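Local coordinates for protein topoisomerase IV subunit A (Escherichia coli, PDB 1ZVT) that probably binds DNA through this C-terminal beta-pinwheel domain of topoisomerase IV, an enzyme that changes DNA topology and separates linked DNA circles, at residues P3-L8 and K18-D23; A37-K42 and M89-D94; P46-D51 and C110-L115. All blocks are in the same frame, centred on the assembly; numbering follows the deposited sequence.

In the fold
The three contacts form a row that runs from the first blade of the pinwheel through the second to the third. The centres of interactions 1 and 2 lie about 10 Å apart, those of 2 and 3 about 9 Å, and those of 1 and 3 about 19 Å. Interaction 1 joins strand 3-9 to the loop after strand 13-18 and closes before interaction 2 opens. Strands 3-9 and 35-42 are sheet neighbours and tie the two together. Interaction 2 packs the first sheet against strand 86-90 of the second. Strand 47-51 pairs with 86-90, and interaction 3 carries it to the turn after strand 106-111. Interactions 2 and 3 thus join successive blades of the domain that probably binds DNA.

Interaction 1. Residues P3-L8 and K18-D23; sequences PVTIVL and KGHDID
T5 and G19 meet through a side-chain hydrogen bond. T5 OG1 donates to G19 O at 2.8 Å, in the carbonyl plane and on a lone pair. The hydroxyl stands beside the backbone N of T5, opposite its carbonyl carbon (chi1 -62°), which turns it to the loop. It also accepts a bond from a water that donates to H20 O. The same torsion sends the T5 methyl to I22, tip to tip, with T5 CG2 3.9 Å from I22 CD1. I22 CG1 sits between the backbone N and the carbonyl carbon (chi1 64°), and its CD1 also touches V7 CG2 at 3.7 Å. At the other end, G19 N donates to P3 O at 2.8 Å, from above the carbonyl plane. P3 CB lies over one face of the H20 ring, 3.8 Å from its centroid, as a CH-pi contact. The ring edge faces the backbone of V4, with H20 CD2 3.3 Å from V4 O. H20 NE2 is hydrogen-bonded to G41 O of strand 35-42. The buried T5 hydroxyl is thus satisfied, so directional bonds fix the start of the loop, while apolar contact alone holds I22 to residues 3-8.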
ATOM      1  N   PRO A   3       2.202   6.485 -23.721  1.00 28.61           N
ATOM      2  CA  PRO A   3       2.852   6.123 -22.451  1.00 26.99           C
ATOM      3  C   PRO A   3       3.166   7.342 -21.599  1.00 24.96           C
ATOM      4  O   PRO A   3       3.686   8.322 -22.120  1.00 24.82           O
ATOM      5  CB  PRO A   3       4.161   5.461 -22.904  1.00 27.18           C
ATOM      6  CG  PRO A   3       4.344   5.880 -24.308  1.00 28.29           C
ATOM      7  CD  PRO A   3       2.982   6.013 -24.876  1.00 29.17           C
ATOM      8  N   VAL A   4       2.864   7.263 -20.295  1.00 23.06           N
ATOM      9  CA  VAL A   4       3.166   8.346 -19.368  1.00 20.78           C
ATOM     10  C   VAL A   4       3.734   7.771 -18.075  1.00 20.28           C
ATOM     11  O   VAL A   4       3.470   6.599 -17.736  1.00 19.73           O
ATOM     12  CB  VAL A   4       1.914   9.205 -19.004  1.00 20.79           C
ATOM     13  CG1 VAL A   4       1.387   9.931 -20.255  1.00 22.94           C
ATOM     14  CG2 VAL A   4       0.818   8.363 -18.379  1.00 20.11           C
ATOM     15  N   THR A   5       4.465   8.622 -17.358  1.00 18.59           N
ATOM     16  CA  THR A   5       4.902   8.335 -15.981  1.00 18.63           C
ATOM     17  C   THR A   5       4.366   9.439 -15.105  1.00 17.99           C
ATOM     18  O   THR A   5       4.577  10.616 -15.398  1.00 19.18           O
ATOM     19  CB  THR A   5       6.432   8.303 -15.872  1.00 18.67           C
ATOM     20  OG1 THR A   5       6.917   7.254 -16.712  1.00 19.44           O
ATOM     21  CG2 THR A   5       6.878   8.038 -14.434  1.00 19.52           C
ATOM     22  N   ILE A   6       3.669   9.063 -14.042  1.00 17.08           N
ATOM     23  CA  ILE A   6       3.188  10.066 -13.092  1.00 16.49           C
ATOM     24  C   ILE A   6       4.172  10.104 -11.922  1.00 16.00           C
ATOM     25  O   ILE A   6       4.545   9.060 -11.388  1.00 16.98           O
ATOM     26  CB  ILE A   6       1.775   9.737 -12.552  1.00 17.07           C
ATOM     27  CG1 ILE A   6       0.808   9.321 -13.682  1.00 17.38           C
ATOM     28  CG2 ILE A   6       1.273  10.911 -11.707  1.00 18.55           C
ATOM     29  CD1 ILE A   6       0.677  10.343 -14.828  1.00 17.60           C
ATOM     30  N   VAL A   7       4.604  11.308 -11.560  1.00 15.92           N
ATOM     31  CA  VAL A   7       5.629  11.497 -10.527  1.00 16.36           C
ATOM     32  C   VAL A   7       5.049  12.295  -9.375  1.00 16.14           C
ATOM     33  O   VAL A   7       4.477  13.371  -9.581  1.00 16.80           O
ATOM     34  CB  VAL A   7       6.853  12.250 -11.104  1.00 16.45           C
ATOM     35  CG1 VAL A   7       7.964  12.456 -10.013  1.00 18.29           C
ATOM     36  CG2 VAL A   7       7.399  11.501 -12.347  1.00 19.13           C
ATOM     37  N   LEU A   8       5.187  11.736  -8.175  1.00 16.22           N
ATOM     38  CA  LEU A   8       4.690  12.321  -6.924  1.00 17.18           C
ATOM     39  C   LEU A   8       5.861  12.774  -6.089  1.00 18.10           C
ATOM     40  O   LEU A   8       6.850  12.038  -5.929  1.00 17.15           O
ATOM     41  CB  LEU A   8       3.915  11.251  -6.151  1.00 16.28           C
ATOM     42  CG  LEU A   8       3.405  11.619  -4.757  1.00 17.72           C
ATOM     43  CD1 LEU A   8       2.350  12.755  -4.840  1.00 18.30           C
ATOM     44  CD2 LEU A   8       2.839  10.365  -4.042  1.00 18.17           C
ATOM     45  N   LYS A  18       5.925  12.413 -20.336  1.00 24.91           N
ATOM     46  CA  LYS A  18       5.758  11.560 -21.509  1.00 25.60           C
ATOM     47  C   LYS A  18       6.774  10.427 -21.447  1.00 25.46           C
ATOM     48  O   LYS A  18       7.934  10.663 -21.145  1.00 25.67           O
ATOM     49  CB  LYS A  18       5.998  12.375 -22.785  1.00 26.20           C
ATOM     50  CG  LYS A  18       4.993  13.486 -23.001  1.00 30.05           C
ATOM     51  CD  LYS A  18       5.227  14.166 -24.346  1.00 34.98           C
ATOM     52  CE  LYS A  18       4.212  15.283 -24.573  1.00 36.90           C
ATOM     53  NZ  LYS A  18       4.063  15.611 -26.015  1.00 39.95           N
ATOM     54  N   GLY A  19       6.331   9.204 -21.728  1.00 25.52           N
ATOM     55  CA  GLY A  19       7.220   8.049 -21.779  1.00 26.18           C
ATOM     56  C   GLY A  19       7.357   7.289 -20.477  1.00 26.71           C
ATOM     57  O   GLY A  19       6.896   7.754 -19.428  1.00 27.82           O
ATOM     58  N   HIS A  20       8.006   6.127 -20.544  1.00 26.46           N
ATOM     59  CA  HIS A  20       8.215   5.297 -19.357  1.00 27.06           C
ATOM     60  C   HIS A  20       9.661   5.342 -18.849  1.00 27.82           C
ATOM     61  O   HIS A  20       9.960   4.774 -17.782  1.00 27.59           O
ATOM     62  CB  HIS A  20       7.806   3.848 -19.641  1.00 26.36           C
ATOM     63  CG  HIS A  20       6.328   3.638 -19.756  1.00 27.62           C
ATOM     64  ND1 HIS A  20       5.783   2.471 -20.243  1.00 28.89           N
ATOM     65  CD2 HIS A  20       5.283   4.440 -19.440  1.00 26.79           C
ATOM     66  CE1 HIS A  20       4.464   2.556 -20.203  1.00 29.03           C
ATOM     67  NE2 HIS A  20       4.135   3.742 -19.724  1.00 27.60           N
ATOM     68  N   ASP A  21      10.534   6.042 -19.594  1.00 28.94           N
ATOM     69  CA  ASP A  21      11.991   6.034 -19.370  1.00 30.36           C
ATOM     70  C   ASP A  21      12.578   7.237 -18.609  1.00 30.12           C
ATOM     71  O   ASP A  21      13.811   7.390 -18.524  1.00 31.09           O
ATOM     72  CB  ASP A  21      12.725   5.906 -20.728  1.00 31.37           C
ATOM     73  CG  ASP A  21      12.670   7.196 -21.561  1.00 35.15           C
ATOM     74  OD1 ASP A  21      11.853   8.094 -21.254  1.00 39.15           O
ATOM     75  OD2 ASP A  21      13.441   7.315 -22.550  1.00 39.31           O
ATOM     76  N   ILE A  22      11.726   8.108 -18.085  1.00 28.94           N
ATOM     77  CA  ILE A  22      12.197   9.347 -17.478  1.00 27.95           C
ATOM     78  C   ILE A  22      12.991   9.074 -16.204  1.00 26.76           C
ATOM     79  O   ILE A  22      12.793   8.051 -15.539  1.00 26.31           O
ATOM     80  CB  ILE A  22      11.037  10.311 -17.182  1.00 28.61           C
ATOM     81  CG1 ILE A  22      10.095   9.692 -16.154  1.00 29.68           C
ATOM     82  CG2 ILE A  22      10.274  10.621 -18.481  1.00 31.08           C
ATOM     83  CD1 ILE A  22       9.680  10.662 -15.109  1.00 33.29           C
ATOM     84  N   ASP A  23      13.905   9.983 -15.891  1.00 25.10           N
ATOM     85  CA  ASP A  23      14.633   9.950 -14.629  1.00 23.94           C
ATOM     86  C   ASP A  23      13.841  10.780 -13.623  1.00 23.11           C
ATOM     87  O   ASP A  23      14.014  11.996 -13.538  1.00 22.34           O
ATOM     88  CB  ASP A  23      16.041  10.530 -14.846  1.00 24.13           C
ATOM     89  CG  ASP A  23      16.883  10.545 -13.589  1.00 25.46           C
ATOM     90  OD1 ASP A  23      16.357  10.402 -12.454  1.00 26.84           O
ATOM     91  OD2 ASP A  23      18.118  10.708 -13.730  1.00 27.34           O
TER
HETATM   92  O   HOH W   1       8.079   4.945 -15.564  1.00 20.80           O

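Interaction 2. Residues A37-K42 and M89-D94; sequences AAVKGK and MLMESD
M89 and A37 meet at a peptide group, for no ring takes part in this contact and the flat groups are backbone amides. M89 CE lies over a face of the A37-A38 peptide, 3.4 Å from A37 O. M91 SD lies over a face of the K40-G41 peptide, 3.9 Å from G41 N. In return, V39 CG1 sits over the carbonyl of M89, 3.5 Å from its O. Farther along, M91 CE comes obliquely to K42 O at 3.4 Å. Between the two methionines stands V39. Its CG2 touches M89 CG and M91 CB, each at 3.8 Å, and both methionines cross it obliquely. The M89 chain is extended as far as SD and then bends (chi3 59°), which brings its methyl to A37. M91 stays extended beyond CG and runs along the backbone as far as K42. G41 leaves room for it, since a beta carbon there would clash with M91 CG. An alanine in place of M89 would probably uncover the A37 peptide and leave V39 CG2 with a gap beside it. No direct hydrogen bond joins the segments, but a water accepts from K40 N and may donate to M91 O. The outermost strand 35-42 of the first sheet meets the end of strand 86-90 and the loop after it, an apolar seam between neighbouring blades of the beta-pinwheel.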
ATOM      1  N   ALA A  37       7.700   9.068  -5.403  1.00 16.70           N
ATOM      2  CA  ALA A  37       7.298   7.857  -6.104  1.00 16.59           C
ATOM      3  C   ALA A  37       6.936   8.164  -7.540  1.00 16.09           C
ATOM      4  O   ALA A  37       6.541   9.297  -7.873  1.00 16.42           O
ATOM      5  CB  ALA A  37       6.111   7.168  -5.398  1.00 16.88           C
ATOM      6  N   ALA A  38       7.018   7.124  -8.371  1.00 16.78           N
ATOM      7  CA  ALA A  38       6.555   7.217  -9.749  1.00 17.01           C
ATOM      8  C   ALA A  38       5.769   5.963 -10.117  1.00 18.17           C
ATOM      9  O   ALA A  38       6.082   4.849  -9.633  1.00 18.90           O
ATOM     10  CB  ALA A  38       7.711   7.432 -10.703  1.00 18.27           C
ATOM     11  N   VAL A  39       4.751   6.149 -10.946  1.00 17.39           N
ATOM     12  CA  VAL A  39       4.015   5.013 -11.536  1.00 18.50           C
ATOM     13  C   VAL A  39       3.925   5.207 -13.040  1.00 19.45           C
ATOM     14  O   VAL A  39       4.104   6.308 -13.549  1.00 19.05           O
ATOM     15  CB  VAL A  39       2.608   4.829 -10.914  1.00 17.84           C
ATOM     16  CG1 VAL A  39       2.742   4.482  -9.405  1.00 18.93           C
ATOM     17  CG2 VAL A  39       1.787   6.078 -11.098  1.00 19.55           C
ATOM     18  N   LYS A  40       3.652   4.138 -13.769  1.00 20.79           N
ATOM     19  CA  LYS A  40       3.597   4.260 -15.230  1.00 21.75           C
ATOM     20  C   LYS A  40       2.318   3.653 -15.773  1.00 22.23           C
ATOM     21  O   LYS A  40       1.697   2.790 -15.137  1.00 22.10           O
ATOM     22  CB  LYS A  40       4.821   3.620 -15.882  1.00 22.36           C
ATOM     23  CG  LYS A  40       4.875   2.092 -15.759  1.00 22.73           C
ATOM     24  CD  LYS A  40       6.101   1.538 -16.494  1.00 25.60           C
ATOM     25  CE  LYS A  40       6.294   0.053 -16.228  1.00 28.92           C
ATOM     26  NZ  LYS A  40       6.705  -0.195 -14.797  1.00 34.00           N
ATOM     27  N   GLY A  41       1.914   4.133 -16.940  1.00 22.19           N
ATOM     28  CA  GLY A  41       0.696   3.649 -17.557  1.00 22.66           C
ATOM     29  C   GLY A  41       0.488   4.362 -18.863  1.00 23.01           C
ATOM     30  O   GLY A  41       1.445   4.787 -19.502  1.00 22.47           O
ATOM     31  N   LYS A  42      -0.776   4.488 -19.243  1.00 23.57           N
ATOM     32  CA  LYS A  42      -1.137   5.155 -20.498  1.00 25.63           C
ATOM     33  C   LYS A  42      -1.933   6.405 -20.201  1.00 24.32           C
ATOM     34  O   LYS A  42      -2.577   6.507 -19.164  1.00 23.54           O
ATOM     35  CB  LYS A  42      -1.971   4.214 -21.371  1.00 25.67           C
ATOM     36  CG  LYS A  42      -1.168   3.049 -21.961  1.00 29.67           C
ATOM     37  CD  LYS A  42      -2.090   2.070 -22.689  1.00 29.50           C
ATOM     38  CE  LYS A  42      -1.308   0.870 -23.225  1.00 35.14           C
ATOM     39  NZ  LYS A  42      -1.832   0.443 -24.554  1.00 38.05           N
ATOM     40  N   MET A  89       0.167   5.941  -4.413  1.00 19.14           N
ATOM     41  CA  MET A  89      -0.178   6.219  -5.801  1.00 19.27           C
ATOM     42  C   MET A  89      -0.137   4.919  -6.610  1.00 19.13           C
ATOM     43  O   MET A  89       0.819   4.127  -6.474  1.00 19.67           O
ATOM     44  CB  MET A  89       0.832   7.219  -6.389  1.00 19.38           C
ATOM     45  CG  MET A  89       0.587   7.587  -7.828  1.00 19.37           C
ATOM     46  SD  MET A  89       1.625   8.957  -8.464  1.00 19.83           S
ATOM     47  CE  MET A  89       3.297   8.321  -8.237  1.00 20.06           C
ATOM     48  N   LEU A  90      -1.153   4.690  -7.434  1.00 18.68           N
ATOM     49  CA  LEU A  90      -1.249   3.458  -8.223  1.00 19.89           C
ATOM     50  C   LEU A  90      -1.714   3.763  -9.634  1.00 19.51           C
ATOM     51  O   LEU A  90      -2.540   4.668  -9.858  1.00 17.62           O
ATOM     52  CB  LEU A  90      -2.273   2.503  -7.605  1.00 21.59           C
ATOM     53  CG  LEU A  90      -1.864   1.881  -6.269  1.00 24.04           C
ATOM     54  CD1 LEU A  90      -2.274   2.749  -5.090  1.00 30.26           C
ATOM     55  CD2 LEU A  90      -2.495   0.500  -6.175  1.00 29.97           C
ATOM     56  N   MET A  91      -1.244   2.965 -10.583  1.00 19.72           N
ATOM     57  CA  MET A  91      -1.732   3.017 -11.941  1.00 20.03           C
ATOM     58  C   MET A  91      -1.661   1.588 -12.465  1.00 20.69           C
ATOM     59  O   MET A  91      -0.569   1.058 -12.666  1.00 21.13           O
ATOM     60  CB  MET A  91      -0.857   3.965 -12.772  1.00 20.86           C
ATOM     61  CG  MET A  91      -1.489   4.500 -13.995  1.00 21.60           C
ATOM     62  SD  MET A  91      -0.583   5.938 -14.624  1.00 20.92           S
ATOM     63  CE  MET A  91      -1.704   6.528 -15.873  1.00 21.27           C
ATOM     64  N   GLU A  92      -2.823   0.964 -12.631  1.00 20.16           N
ATOM     65  CA  GLU A  92      -2.940  -0.457 -12.988  1.00 21.18           C
ATOM     66  C   GLU A  92      -4.113  -0.655 -13.939  1.00 22.12           C
ATOM     67  O   GLU A  92      -4.896   0.272 -14.192  1.00 22.91           O
ATOM     68  CB  GLU A  92      -3.185  -1.305 -11.717  1.00 21.29           C
ATOM     69  CG  GLU A  92      -2.138  -1.119 -10.580  1.00 21.82           C
ATOM     70  CD  GLU A  92      -0.748  -1.719 -10.898  1.00 24.59           C
ATOM     71  OE1 GLU A  92      -0.663  -2.671 -11.701  1.00 27.43           O
ATOM     72  OE2 GLU A  92       0.291  -1.259 -10.348  1.00 24.95           O
ATOM     73  N   SER A  93      -4.255  -1.872 -14.453  1.00 22.89           N
ATOM     74  CA  SER A  93      -5.388  -2.192 -15.314  1.00 23.50           C
ATOM     75  C   SER A  93      -6.655  -2.181 -14.460  1.00 23.35           C
ATOM     76  O   SER A  93      -6.584  -2.392 -13.240  1.00 21.78           O
ATOM     77  CB  SER A  93      -5.182  -3.549 -15.990  1.00 24.57           C
ATOM     78  OG  SER A  93      -5.171  -4.573 -15.007  1.00 28.96           O
ATOM     79  N   ASP A  94      -7.805  -1.935 -15.086  1.00 23.83           N
ATOM     80  CA  ASP A  94      -9.060  -1.804 -14.346  1.00 24.97           C
ATOM     81  C   ASP A  94      -9.338  -3.020 -13.462  1.00 24.78           C
ATOM     82  O   ASP A  94      -9.869  -2.898 -12.359  1.00 25.05           O
ATOM     83  CB  ASP A  94     -10.249  -1.662 -15.302  1.00 26.44           C
ATOM     84  CG  ASP A  94     -10.368  -0.294 -15.917  1.00 31.26           C
ATOM     85  OD1 ASP A  94      -9.731   0.665 -15.424  1.00 36.53           O
ATOM     86  OD2 ASP A  94     -11.136  -0.175 -16.906  1.00 37.22           O
TER
HETATM   87  O   HOH W   2       2.565   1.562 -12.417  1.00 28.19           O

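Interaction 3. Residues P46-D51 and C110-L115; sequences PVVFVD and CTFNDL
F112 and V48 slide past each other in opposite directions. The far end of the ring does the touching: F112 CZ lies 3.5 Å from V48 CG2, which approaches the ring obliquely. P46 passes F112 in the same opposed manner, with its CG 3.9 Å from F112 CE2. The carbonyl of P46 comes to the ring edge, near its plane, with P46 O 3.6 Å from F112 CZ. The ring gets there because CG of F112 is turned away from its backbone N (chi1 -178°). L115 takes the other branch of V48. The two side chains cross at about a right angle, and L115 CD2 is 3.7 Å from V48 CG1. The same methyl meets V50 CG2 at 4.1 Å, so L115 spans two residues of the strand. Within the turn, T111 N donates to D114 OD2 at 3.0 Å in a nearly straight bond (174°). All five residues that touch are buried, and F112 also packs on L90 of strand 86-90. The turn leaving strand 106-111 of the third sheet thus docks on strand 47-51 of the second, a blade-to-blade junction of the beta-pinwheel fold found in gyrase-type C-terminal domains.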
ATOM      1  N   PRO A  46      -6.741   6.146 -15.677  1.00 21.31           N
ATOM      2  CA  PRO A  46      -6.598   7.060 -14.537  1.00 19.76           C
ATOM      3  C   PRO A  46      -5.381   6.722 -13.656  1.00 18.96           C
ATOM      4  O   PRO A  46      -4.940   5.569 -13.628  1.00 17.76           O
ATOM      5  CB  PRO A  46      -7.889   6.822 -13.747  1.00 20.67           C
ATOM      6  CG  PRO A  46      -8.209   5.396 -14.030  1.00 21.07           C
ATOM      7  CD  PRO A  46      -7.840   5.190 -15.479  1.00 22.03           C
ATOM      8  N   VAL A  47      -4.855   7.737 -12.970  1.00 17.81           N
ATOM      9  CA  VAL A  47      -3.944   7.523 -11.848  1.00 17.48           C
ATOM     10  C   VAL A  47      -4.712   7.716 -10.550  1.00 18.39           C
ATOM     11  O   VAL A  47      -5.554   8.597 -10.452  1.00 17.73           O
ATOM     12  CB  VAL A  47      -2.662   8.415 -11.917  1.00 16.84           C
ATOM     13  CG1 VAL A  47      -2.973   9.911 -12.067  1.00 18.28           C
ATOM     14  CG2 VAL A  47      -1.733   8.112 -10.696  1.00 16.75           C
ATOM     15  N   VAL A  48      -4.463   6.831  -9.588  1.00 17.59           N
ATOM     16  CA  VAL A  48      -5.228   6.813  -8.338  1.00 17.61           C
ATOM     17  C   VAL A  48      -4.293   7.151  -7.173  1.00 18.25           C
ATOM     18  O   VAL A  48      -3.123   6.755  -7.184  1.00 18.15           O
ATOM     19  CB  VAL A  48      -5.875   5.433  -8.139  1.00 18.73           C
ATOM     20  CG1 VAL A  48      -6.205   5.171  -6.695  1.00 19.84           C
ATOM     21  CG2 VAL A  48      -7.133   5.317  -9.012  1.00 19.80           C
ATOM     22  N   PHE A  49      -4.825   7.887  -6.195  1.00 17.34           N
ATOM     23  CA  PHE A  49      -4.136   8.271  -4.974  1.00 17.93           C
ATOM     24  C   PHE A  49      -4.960   7.770  -3.803  1.00 17.73           C
ATOM     25  O   PHE A  49      -6.202   7.823  -3.816  1.00 18.81           O
ATOM     26  CB  PHE A  49      -3.978   9.798  -4.903  1.00 18.11           C
ATOM     27  CG  PHE A  49      -3.177  10.347  -6.042  1.00 17.66           C
ATOM     28  CD1 PHE A  49      -3.804  10.779  -7.207  1.00 18.70           C
ATOM     29  CD2 PHE A  49      -1.781  10.362  -5.973  1.00 19.76           C
ATOM     30  CE1 PHE A  49      -3.048  11.246  -8.303  1.00 18.56           C
ATOM     31  CE2 PHE A  49      -1.018  10.820  -7.073  1.00 18.41           C
ATOM     32  CZ  PHE A  49      -1.669  11.263  -8.230  1.00 18.12           C
ATOM     33  N   VAL A  50      -4.271   7.287  -2.778  1.00 17.83           N
ATOM     34  CA  VAL A  50      -4.949   6.938  -1.529  1.00 18.44           C
ATOM     35  C   VAL A  50      -4.415   7.844  -0.402  1.00 18.86           C
ATOM     36  O   VAL A  50      -3.184   7.962  -0.228  1.00 19.84           O
ATOM     37  CB  VAL A  50      -4.734   5.456  -1.182  1.00 18.59           C
ATOM     38  CG1 VAL A  50      -5.472   5.138   0.109  1.00 20.53           C
ATOM     39  CG2 VAL A  50      -5.257   4.549  -2.325  1.00 18.96           C
ATOM     40  N   ASP A  51      -5.319   8.483   0.334  1.00 18.76           N
ATOM     41  CA  ASP A  51      -4.886   9.364   1.444  1.00 19.39           C
ATOM     42  C   ASP A  51      -4.793   8.648   2.783  1.00 19.41           C
ATOM     43  O   ASP A  51      -5.162   7.467   2.906  1.00 19.49           O
ATOM     44  CB  ASP A  51      -5.703  10.686   1.515  1.00 19.03           C
ATOM     45  CG  ASP A  51      -7.091  10.530   2.150  1.00 22.04           C
ATOM     46  OD1 ASP A  51      -7.360   9.545   2.855  1.00 23.25           O
ATOM     47  OD2 ASP A  51      -7.917  11.443   1.957  1.00 24.78           O
ATOM     48  N   CYS A 110      -9.736  -6.161  -3.539  1.00 19.50           N
ATOM     49  CA  CYS A 110     -10.597  -5.420  -4.469  1.00 20.09           C
ATOM     50  C   CYS A 110      -9.903  -5.323  -5.820  1.00 20.76           C
ATOM     51  O   CYS A 110      -8.857  -5.940  -6.012  1.00 20.61           O
ATOM     52  CB  CYS A 110     -10.961  -4.024  -3.944  1.00 21.86           C
ATOM     53  SG  CYS A 110      -9.579  -2.843  -3.749  1.00 21.90           S
ATOM     54  N   THR A 111     -10.515  -4.612  -6.768  1.00 19.63           N
ATOM     55  CA  THR A 111      -9.838  -4.320  -8.028  1.00 20.24           C
ATOM     56  C   THR A 111      -9.493  -2.828  -8.087  1.00 19.81           C
ATOM     57  O   THR A 111     -10.044  -2.021  -7.337  1.00 19.91           O
ATOM     58  CB  THR A 111     -10.704  -4.657  -9.261  1.00 21.05           C
ATOM     59  OG1 THR A 111     -11.888  -3.852  -9.244  1.00 22.22           O
ATOM     60  CG2 THR A 111     -11.068  -6.168  -9.304  1.00 22.76           C
ATOM     61  N   PHE A 112      -8.598  -2.478  -9.002  1.00 19.93           N
ATOM     62  CA  PHE A 112      -8.202  -1.070  -9.215  1.00 19.35           C
ATOM     63  C   PHE A 112      -9.425  -0.202  -9.509  1.00 19.69           C
ATOM     64  O   PHE A 112      -9.526   0.949  -9.037  1.00 19.63           O
ATOM     65  CB  PHE A 112      -7.188  -1.002 -10.362  1.00 18.98           C
ATOM     66  CG  PHE A 112      -6.657   0.388 -10.643  1.00 20.22           C
ATOM     67  CD1 PHE A 112      -5.680   0.956  -9.836  1.00 20.03           C
ATOM     68  CD2 PHE A 112      -7.127   1.120 -11.734  1.00 20.12           C
ATOM     69  CE1 PHE A 112      -5.173   2.253 -10.105  1.00 20.26           C
ATOM     70  CE2 PHE A 112      -6.636   2.433 -12.004  1.00 20.07           C
ATOM     71  CZ  PHE A 112      -5.651   2.988 -11.179  1.00 19.29           C
ATOM     72  N   ASN A 113     -10.362  -0.744 -10.282  1.00 20.73           N
ATOM     73  CA  ASN A 113     -11.583  -0.016 -10.599  1.00 21.72           C
ATOM     74  C   ASN A 113     -12.319   0.484  -9.355  1.00 21.62           C
ATOM     75  O   ASN A 113     -12.889   1.571  -9.374  1.00 22.22           O
ATOM     76  CB  ASN A 113     -12.521  -0.854 -11.465  1.00 23.24           C
ATOM     77  CG  ASN A 113     -13.647  -0.030 -12.025  1.00 26.78           C
ATOM     78  OD1 ASN A 113     -14.817  -0.303 -11.766  1.00 32.03           O
ATOM     79  ND2 ASN A 113     -13.299   1.026 -12.738  1.00 30.05           N
ATOM     80  N   ASP A 114     -12.275  -0.292  -8.266  1.00 20.80           N
ATOM     81  CA  ASP A 114     -12.932   0.076  -7.019  1.00 20.82           C
ATOM     82  C   ASP A 114     -12.330   1.305  -6.384  1.00 20.21           C
ATOM     83  O   ASP A 114     -12.984   1.948  -5.585  1.00 20.61           O
ATOM     84  CB  ASP A 114     -12.860  -1.067  -6.012  1.00 20.64           C
ATOM     85  CG  ASP A 114     -13.697  -2.255  -6.444  1.00 22.50           C
ATOM     86  OD1 ASP A 114     -14.823  -2.031  -6.950  1.00 26.99           O
ATOM     87  OD2 ASP A 114     -13.237  -3.394  -6.273  1.00 23.24           O
ATOM     88  N   LEU A 115     -11.089   1.618  -6.744  1.00 19.36           N
ATOM     89  CA  LEU A 115     -10.429   2.828  -6.224  1.00 19.89           C
ATOM     90  C   LEU A 115     -10.738   4.070  -7.060  1.00 20.15           C
ATOM     91  O   LEU A 115     -10.483   5.183  -6.621  1.00 20.54           O
ATOM     92  CB  LEU A 115      -8.916   2.626  -6.176  1.00 20.62           C
ATOM     93  CG  LEU A 115      -8.356   1.884  -4.962  1.00 21.50           C
ATOM     94  CD1 LEU A 115      -8.815   0.466  -4.958  1.00 21.66           C
ATOM     95  CD2 LEU A 115      -6.848   1.917  -5.025  1.00 23.75           C
TER